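Local coordinates for protein beta-xylosidase (Uncultured organism, PDB 4MLG) that probably hydrolyses xylosides, releasing xylose from the ends of short xylan-derived chains, as a beta-propeller glycosidase of family 43, at residues D57-G62 with L303-L308; R5-G10 with Y285-D290. One frame throughout, in Å; residues are numbered along the deposited sequence.

Contact 1 of 2, residues D57-G62 with L303-L308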
loop_
_atom_site.group_PDB
_atom_site.type_symbol
_atom_site.label_atom_id
_atom_site.label_comp_id
_atom_site.label_asym_id
_atom_site.label_seq_id
_atom_site.Cartn_x
_atom_site.Cartn_y
_atom_site.Cartn_z
ATOM N N ASP A 57 -9.265 18.318 34.129
ATOM C CA ASP A 57 -9.310 17.772 35.480
ATOM C C ASP A 57 -10.762 17.573 35.899
ATOM O O ASP A 57 -11.074 16.703 36.711
ATOM C CB ASP A 57 -8.593 18.696 36.465
ATOM C CG ASP A 57 -7.085 18.544 36.413
ATOM O OD1 ASP A 57 -6.611 17.399 36.258
ATOM O OD2 ASP A 57 -6.375 19.565 36.529
ATOM N N ASP A 58 -11.644 18.390 35.332
ATOM C CA ASP A 58 -13.076 18.289 35.586
ATOM C C ASP A 58 -13.845 18.527 34.290
ATOM O O ASP A 58 -13.756 19.600 33.695
ATOM C CB ASP A 58 -13.504 19.299 36.650
ATOM C CG ASP A 58 -14.975 19.197 36.991
ATOM O OD1 ASP A 58 -15.518 18.072 36.951
ATOM O OD2 ASP A 58 -15.588 20.240 37.298
ATOM N N VAL A 59 -14.528 17.503 33.814
ATOM C CA VAL A 59 -15.204 17.605 32.539
ATOM C C VAL A 59 -16.321 18.638 32.550
ATOM O O VAL A 59 -16.449 19.430 31.630
ATOM C CB VAL A 59 -15.781 16.243 32.117
ATOM C CG1 VAL A 59 -16.538 16.365 30.814
ATOM C CG2 VAL A 59 -14.674 15.227 31.974
ATOM N N GLU A 60 -17.138 18.611 33.592
ATOM C CA GLU A 60 -18.267 19.531 33.695
ATOM C C GLU A 60 -18.030 21.030 33.912
ATOM O O GLU A 60 -18.665 21.841 33.262
ATOM C CB GLU A 60 -19.275 18.991 34.689
ATOM C CG GLU A 60 -20.066 17.840 34.117
ATOM C CD GLU A 60 -20.398 16.818 35.158
ATOM O OE1 GLU A 60 -19.510 16.500 35.959
ATOM O OE2 GLU A 60 -21.542 16.341 35.167
ATOM N N GLN A 61 -17.142 21.408 34.818
ATOM C CA GLN A 61 -16.822 22.826 34.991
ATOM C C GLN A 61 -15.337 23.145 34.904
ATOM O O GLN A 61 -14.923 24.267 35.158
ATOM C CB GLN A 61 -17.434 23.396 36.275
ATOM C CG GLN A 61 -18.040 24.780 36.087
ATOM C CD GLN A 61 -19.423 24.915 36.687
ATOM O OE1 GLN A 61 -19.826 24.118 37.530
ATOM N NE2 GLN A 61 -20.155 25.930 36.266
ATOM N N GLY A 62 -14.540 22.142 34.555
ATOM C CA GLY A 62 -13.094 22.263 34.519
ATOM C C GLY A 62 -12.464 23.091 33.413
ATOM O O GLY A 62 -12.994 23.200 32.330
ATOM N N LEU A 303 -15.538 20.208 18.853
ATOM C CA LEU A 303 -15.801 19.107 19.772
ATOM C C LEU A 303 -16.619 19.531 20.988
ATOM O O LEU A 303 -16.536 20.671 21.444
ATOM C CB LEU A 303 -14.508 18.390 20.189
ATOM C CG LEU A 303 -13.247 19.161 20.592
ATOM C CD1 LEU A 303 -13.449 19.981 21.852
ATOM C CD2 LEU A 303 -12.101 18.185 20.787
ATOM N N LYS A 304 -17.412 18.598 21.503
ATOM C CA LYS A 304 -18.295 18.876 22.625
ATOM C C LYS A 304 -18.523 17.615 23.453
ATOM O O LYS A 304 -18.303 16.502 22.977
ATOM C CB LYS A 304 -19.626 19.433 22.119
ATOM C CG LYS A 304 -20.332 18.529 21.120
ATOM C CD LYS A 304 -21.523 19.225 20.486
ATOM C CE LYS A 304 -22.522 19.680 21.535
ATOM N NZ LYS A 304 -23.698 20.366 20.931
ATOM N N VAL A 305 -18.961 17.792 24.693
ATOM C CA VAL A 305 -19.162 16.658 25.587
ATOM C C VAL A 305 -20.550 16.666 26.222
ATOM O O VAL A 305 -21.023 17.697 26.704
ATOM C CB VAL A 305 -18.067 16.599 26.680
ATOM C CG1 VAL A 305 -17.932 17.942 27.386
ATOM C CG2 VAL A 305 -18.352 15.484 27.674
ATOM N N ALA A 306 -21.205 15.509 26.199
ATOM C CA ALA A 306 -22.504 15.341 26.835
ATOM C C ALA A 306 -22.469 14.133 27.761
ATOM O O ALA A 306 -21.830 13.124 27.453
ATOM C CB ALA A 306 -23.590 15.176 25.789
ATOM N N GLU A 307 -23.153 14.236 28.894
ATOM C CA GLU A 307 -23.186 13.147 29.862
ATOM C C GLU A 307 -23.966 11.952 29.326
ATOM O O GLU A 307 -25.074 12.100 28.810
ATOM C CB GLU A 307 -23.783 13.620 31.188
ATOM C CG GLU A 307 -23.807 12.551 32.268
ATOM C CD GLU A 307 -24.240 13.087 33.616
ATOM O OE1 GLU A 307 -24.597 14.281 33.695
ATOM O OE2 GLU A 307 -24.222 12.316 34.598
ATOM N N LEU A 308 -23.376 10.767 29.449
ATOM C CA LEU A 308 -24.011 9.539 28.987
ATOM C C LEU A 308 -24.524 8.726 30.172
ATOM O O LEU A 308 -23.821 8.550 31.166
ATOM C CB LEU A 308 -23.026 8.710 28.162
ATOM C CG LEU A 308 -23.594 7.489 27.438
ATOM C CD1 LEU A 308 -23.232 7.538 25.963
ATOM C CD2 LEU A 308 -23.092 6.201 28.068
#

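Contact 2 of 2, residues R5-G10 with Y285-D290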
loop_
_atom_site.group_PDB
_atom_site.type_symbol
_atom_site.label_atom_id
_atom_site.label_comp_id
_atom_site.label_asym_id
_atom_site.label_seq_id
_atom_site.Cartn_x
_atom_site.Cartn_y
_atom_site.Cartn_z
ATOM N N ARG A 5 -21.451 20.632 26.659
ATOM C CA ARG A 5 -20.465 21.690 26.837
ATOM C C ARG A 5 -19.405 21.666 25.741
ATOM O O ARG A 5 -18.800 20.628 25.476
ATOM C CB ARG A 5 -19.796 21.560 28.207
ATOM C CG ARG A 5 -18.645 22.526 28.431
ATOM C CD ARG A 5 -17.843 22.158 29.669
ATOM N NE ARG A 5 -16.677 23.020 29.837
ATOM C CZ ARG A 5 -15.734 22.834 30.756
ATOM N NH1 ARG A 5 -15.815 21.809 31.594
ATOM N NH2 ARG A 5 -14.710 23.671 30.834
ATOM N N TYR A 6 -19.190 22.814 25.102
ATOM C CA TYR A 6 -18.119 22.957 24.123
ATOM C C TYR A 6 -16.792 23.197 24.837
ATOM O O TYR A 6 -16.693 24.070 25.700
ATOM C CB TYR A 6 -18.423 24.096 23.148
ATOM C CG TYR A 6 -19.505 23.767 22.142
ATOM C CD1 TYR A 6 -19.195 23.139 20.944
ATOM C CD2 TYR A 6 -20.835 24.082 22.392
ATOM C CE1 TYR A 6 -20.178 22.834 20.020
ATOM C CE2 TYR A 6 -21.827 23.780 21.474
ATOM C CZ TYR A 6 -21.490 23.155 20.290
ATOM O OH TYR A 6 -22.469 22.852 19.370
ATOM N N LEU A 7 -15.776 22.421 24.473
ATOM C CA LEU A 7 -14.506 22.442 25.192
ATOM C C LEU A 7 -13.471 23.382 24.577
ATOM O O LEU A 7 -12.793 24.118 25.293
ATOM C CB LEU A 7 -13.938 21.026 25.299
ATOM C CG LEU A 7 -14.863 20.006 25.963
ATOM C CD1 LEU A 7 -14.236 18.624 25.957
ATOM C CD2 LEU A 7 -15.191 20.442 27.381
ATOM N N VAL A 8 -13.341 23.349 23.255
ATOM C CA VAL A 8 -12.373 24.199 22.567
ATOM C C VAL A 8 -13.060 25.130 21.570
ATOM O O VAL A 8 -13.283 24.760 20.417
ATOM C CB VAL A 8 -11.301 23.370 21.839
ATOM C CG1 VAL A 8 -10.241 24.284 21.240
ATOM C CG2 VAL A 8 -10.664 22.375 22.795
ATOM N N PRO A 9 -13.402 26.347 22.022
ATOM C CA PRO A 9 -14.086 27.350 21.199
ATOM C C PRO A 9 -13.140 28.071 20.241
ATOM O O PRO A 9 -13.583 28.578 19.211
ATOM C CB PRO A 9 -14.628 28.347 22.236
ATOM C CG PRO A 9 -14.464 27.675 23.576
ATOM C CD PRO A 9 -13.283 26.783 23.420
ATOM N N GLY A 10 -11.855 28.113 20.581
ATOM C CA GLY A 10 -10.881 28.860 19.805
ATOM C C GLY A 10 -10.482 28.229 18.483
ATOM O O GLY A 10 -10.080 28.930 17.552
ATOM N N TYR A 285 -19.308 9.927 29.814
ATOM C CA TYR A 285 -19.438 11.066 28.913
ATOM C C TYR A 285 -19.351 10.643 27.449
ATOM O O TYR A 285 -18.611 9.722 27.102
ATOM C CB TYR A 285 -18.365 12.115 29.218
ATOM C CG TYR A 285 -18.455 12.688 30.614
ATOM C CD1 TYR A 285 -19.246 13.798 30.879
ATOM C CD2 TYR A 285 -17.753 12.117 31.668
ATOM C CE1 TYR A 285 -19.335 14.324 32.155
ATOM C CE2 TYR A 285 -17.836 12.635 32.947
ATOM C CZ TYR A 285 -18.628 13.740 33.185
ATOM O OH TYR A 285 -18.715 14.262 34.455
ATOM N N LEU A 286 -20.114 11.319 26.597
ATOM C CA LEU A 286 -20.055 11.075 25.161
ATOM C C LEU A 286 -19.415 12.263 24.453
ATOM O O LEU A 286 -20.102 13.210 24.069
ATOM C CB LEU A 286 -21.455 10.824 24.594
ATOM C CG LEU A 286 -21.542 10.567 23.086
ATOM C CD1 LEU A 286 -20.896 9.238 22.728
ATOM C CD2 LEU A 286 -22.983 10.624 22.598
ATOM N N PHE A 287 -18.096 12.218 24.297
ATOM C CA PHE A 287 -17.389 13.255 23.557
ATOM C C PHE A 287 -17.719 13.122 22.077
ATOM O O PHE A 287 -17.662 12.028 21.525
ATOM C CB PHE A 287 -15.879 13.139 23.769
ATOM C CG PHE A 287 -15.437 13.429 25.176
ATOM C CD1 PHE A 287 -14.993 14.692 25.529
ATOM C CD2 PHE A 287 -15.461 12.438 26.143
ATOM C CE1 PHE A 287 -14.584 14.962 26.820
ATOM C CE2 PHE A 287 -15.053 12.703 27.435
ATOM C CZ PHE A 287 -14.616 13.967 27.773
ATOM N N HIS A 288 -18.071 14.235 21.442
ATOM C CA HIS A 288 -18.410 14.236 20.022
ATOM C C HIS A 288 -18.220 15.627 19.426
ATOM O O HIS A 288 -17.514 16.454 20.000
ATOM C CB HIS A 288 -19.844 13.741 19.805
ATOM C CG HIS A 288 -20.878 14.525 20.553
ATOM N ND1 HIS A 288 -21.004 14.472 21.924
ATOM C CD2 HIS A 288 -21.844 15.368 20.119
ATOM C CE1 HIS A 288 -21.997 15.256 22.304
ATOM N NE2 HIS A 288 -22.524 15.810 21.227
ATOM N N HIS A 289 -18.841 15.884 18.277
ATOM C CA HIS A 289 -18.736 17.198 17.646
ATOM C C HIS A 289 -19.942 17.564 16.783
ATOM O O HIS A 289 -20.699 16.695 16.351
ATOM C CB HIS A 289 -17.451 17.303 16.812
ATOM C CG HIS A 289 -17.394 16.359 15.649
ATOM N ND1 HIS A 289 -16.335 15.501 15.441
ATOM C CD2 HIS A 289 -18.255 16.146 14.624
ATOM C CE1 HIS A 289 -16.549 14.798 14.344
ATOM N NE2 HIS A 289 -17.708 15.167 13.831
ATOM N N ASP A 290 -20.108 18.861 16.541
ATOM C CA ASP A 290 -21.051 19.350 15.540
ATOM C C ASP A 290 -20.528 20.639 14.907
ATOM O O ASP A 290 -19.508 21.178 15.337
ATOM C CB ASP A 290 -22.459 19.540 16.122
ATOM C CG ASP A 290 -22.479 20.427 17.353
ATOM O OD1 ASP A 290 -21.552 21.241 17.541
ATOM O OD2 ASP A 290 -23.445 20.313 18.137
#

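Contact 1 of 2, residues D57-G62 with L303-L308
Val59 and Val305 supply most of this small contact, meeting methyl to methyl. CG1 of Val59 lies 3.7 Å from CG2 of Val305, and its distance to CG1 of Val305 is 4.0 Å, so one methyl of the loop rests against both branches of the strand residue. Both CB atoms face the opposing segment. In Val59 the touching methyl is anti to the backbone N (chi1 178°), which carries it out from the loop toward the strand. Valine suits both places: short and branched, it fills space close to the backbone, and in Val305 it also fits an extended strand. Tyr285 touches both valines and extends the apolar patch, and Leu25 adds to it beside Val59.

The fold is a beta-propeller. Residues 57-62 form the turn between strands 50-56 and 64-72 of one sheet, whereas 303-308 runs in the neighbouring sheet, so the valines join two blades. The turn is braced from within by an Asx motif: the backbone N of Gln61 donates to OD2 of Asp58 (3.2 Å, N-H...O angle 148°), coming from above the carboxylate plane.

At the more open margin two acidic side chains converge. OE2 of Glu60 comes within 4.0 Å of OE1 of Glu307, with the carboxylates turned almost perpendicular, 88° apart. Such a pair would repel if left alone, but the backbone N of Met1, the start of the chain, is hydrogen-bonded to OE2 of Glu60 and weakly to OE1 of Glu307; its positive charge is likely to offset theirs. The extended chain of Glu307 takes its carboxylate out to this meeting point.

Contact 2 of 2, residues R5-G10 with Y285-D290
Tyr6 reaches Asp290 through the far end of its ring. From CB, the side chain leaves with CG anti to the carbonyl carbon (chi1 -73°), and CB, CG and the near ring carbons serve as a spacer; the ring also packs on Val292. Farther out, CE1 passes 3.3 Å from OD1 of Asp290, which lies at the ring edge, near its plane. Beyond CZ, the hydroxyl OH of Tyr6 donates a hydrogen bond to OD1 of Asp290 (2.6 Å), which accepts through its syn lone pair, the one on the side of OD2. Ring and carboxylate planes are 39° apart. Tyrosine suits this place because its rigid ring spans the gap and ends in a donor.

Lys304 NZ is hydrogen-bonded to the same hydroxyl and forms a salt bridge with OD2 of Asp290, which also bonds Thr322 OG1; the buried carboxylate is thus held through both oxygens. An asparagine in place of Asp290 would probably leave Lys304 without its countercharge, and could place an amide nitrogen where the tyrosine hydroxyl needs an acceptor.

Leu7 makes the apolar half of the contact. Its CD1 meets the edge of the Phe287 ring in plane, 3.8 Å from CE1 of Phe287. Both residues also pack on Ile27 of strand 24-32, where large apolar side chains are suited to filling the space between sheets. Along the strand, ND1 of His288 donates to the carbonyl O of Leu286 (2.6 Å, 152°), which fixes the turn of the imidazole.

Strand 302-308 runs between strands 5-6 and 283-290 in an antiparallel sheet, so these side chains reach across it: Tyr6 and Asp290 meet at Lys304, while Leu7 and Phe287 lie toward strand 24-32.

In the fold
The two contacts have centres about 8 Å apart and share one antiparallel sheet, with strand 302-308 of contact 1 set between the two segments of contact 2. The N-terminal strand 5-6 pairs with the late strand 302-308, the way many propellers close their ring, and contact 1 links that blade to the next. Arg5 bridges the two, its guanidinium approaching the carbonyls of Val59 and Gly62. The centre of contact 2 lies about 15 Å from that of the chain, against about 18 Å for the centre of contact 1. The Phe287 side chain is about 10 Å from the bound calcium ion, and His289 packs on His274, a calcium ligand.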